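Local coordinates for nitrate transport protein (Parabacteroides distasonis, PDB 3HN0), which probably serves as the substrate-binding component of an ABC transporter, capturing a small solute, possibly nitrate or a related compound, for uptake, at residues T217-S220 against L221-G225. Sequence-based numbering, arbitrary orientation.
Sequences TIHS and LEEHG
H224 turns back on the last turn of helix 214-223 and grips the carbonyl oxygen of S220 twice. Its backbone N makes the i to i+4 bond, while its ring reaches the same S220 O from the opposite face of the carbonyl plane, with ND1 2.9 Å from that oxygen. The ring bond is fairly straight at hydrogen, and S220 O lies almost exactly in the imidazole plane; seen from the carbonyl, however, ND1 stands 38° above the peptide plane. A chi1 of -72° sets CG beside the backbone N of H224 and folds the ring back along the helix. S220 OG, beside the ring, is hydrogen-bonded to E25 OE1 of helix 21-25, and the H224 side chain also touches E25.

One step round the helix, H219 and E223 meet at an angle, ring and carboxylate planes 54° apart, and H219 NE2 comes within 2.9 Å of E223 OE2. H219 ND1 has a weak contact, in the plane of its ring, with a water that donates to E222 OE1 at 2.8 Å. The extended E222 chain runs alongside I218, bringing OE2 to 3.4 Å from I218 CG2; OE2 itself accepts a hydrogen bond from G230 N, tying the helix to the following loop. On the buried flank T217 and L221 point the same way, CG2 and CD1 4.0 Å apart.

G225, the first residue past the helix to leave helical backbone angles, has the positive phi and two bonds back into the last turn, among them G225 N to E222 O at 3.0 Å, that define a Schellman motif at the C-terminal end of this surface helix, whose inner side rests on helices 16-19, 21-25 and 234-240.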
# COMPACT_ATOMS: atom_id res chain seq x y z
N THR A 217 -17.24 -18.20 4.06
CA THR A 217 -17.79 -16.86 3.76
C THR A 217 -18.58 -16.93 2.45
O THR A 217 -19.73 -16.50 2.39
CB THR A 217 -16.67 -15.83 3.71
OG1 THR A 217 -16.01 -15.78 4.99
CG2 THR A 217 -17.20 -14.40 3.32
N ILE A 218 -17.97 -17.52 1.42
CA ILE A 218 -18.61 -17.66 0.15
C ILE A 218 -19.89 -18.49 0.26
O ILE A 218 -20.94 -18.13 -0.27
CB ILE A 218 -17.64 -18.29 -0.90
CG1 ILE A 218 -16.51 -17.28 -1.22
CG2 ILE A 218 -18.41 -18.69 -2.18
CD1 ILE A 218 -15.29 -17.86 -1.91
N HIS A 219 -19.78 -19.61 0.97
CA HIS A 219 -20.90 -20.50 1.20
C HIS A 219 -22.06 -19.73 1.81
O HIS A 219 -23.19 -19.87 1.38
CB HIS A 219 -20.45 -21.63 2.15
CG HIS A 219 -21.46 -22.73 2.28
ND1 HIS A 219 -21.60 -23.71 1.32
CD2 HIS A 219 -22.35 -23.02 3.26
CE1 HIS A 219 -22.55 -24.54 1.69
NE2 HIS A 219 -23.03 -24.15 2.86
N SER A 220 -21.77 -18.92 2.82
CA SER A 220 -22.83 -18.15 3.47
C SER A 220 -23.44 -17.10 2.55
O SER A 220 -24.65 -16.93 2.51
CB SER A 220 -22.35 -17.50 4.77
OG SER A 220 -23.44 -16.86 5.38
N LEU A 221 -22.62 -16.40 1.78
CA LEU A 221 -23.14 -15.45 0.83
C LEU A 221 -24.05 -16.10 -0.21
O LEU A 221 -25.06 -15.54 -0.59
CB LEU A 221 -22.01 -14.68 0.15
CG LEU A 221 -21.26 -13.70 1.08
CD1 LEU A 221 -19.88 -13.53 0.45
CD2 LEU A 221 -22.00 -12.32 1.26
N GLU A 222 -23.66 -17.29 -0.64
CA GLU A 222 -24.45 -18.04 -1.62
C GLU A 222 -25.79 -18.45 -1.00
O GLU A 222 -26.83 -18.24 -1.62
CB GLU A 222 -23.69 -19.24 -2.11
CG GLU A 222 -22.58 -18.87 -3.08
CD GLU A 222 -21.62 -20.01 -3.38
OE1 GLU A 222 -21.69 -21.08 -2.72
OE2 GLU A 222 -20.78 -19.85 -4.28
N GLU A 223 -25.76 -19.00 0.21
CA GLU A 223 -27.01 -19.37 0.88
C GLU A 223 -27.98 -18.22 1.04
O GLU A 223 -29.20 -18.42 0.97
CB GLU A 223 -26.74 -20.06 2.23
CG GLU A 223 -26.13 -21.44 2.02
CD GLU A 223 -25.97 -22.24 3.29
OE1 GLU A 223 -25.99 -21.65 4.39
OE2 GLU A 223 -25.84 -23.48 3.19
N HIS A 224 -27.45 -17.04 1.30
CA HIS A 224 -28.25 -15.81 1.47
C HIS A 224 -28.62 -15.13 0.17
O HIS A 224 -29.21 -14.05 0.19
CB HIS A 224 -27.57 -14.79 2.42
CG HIS A 224 -27.59 -15.22 3.86
ND1 HIS A 224 -26.69 -16.11 4.38
CD2 HIS A 224 -28.42 -14.88 4.88
CE1 HIS A 224 -26.97 -16.33 5.66
NE2 HIS A 224 -28.02 -15.59 5.99
N GLY A 225 -28.28 -15.75 -0.95
CA GLY A 225 -28.59 -15.25 -2.29
C GLY A 225 -27.88 -13.97 -2.74
O GLY A 225 -28.37 -13.27 -3.63
O HOH W 1 -19.83 -22.62 -1.32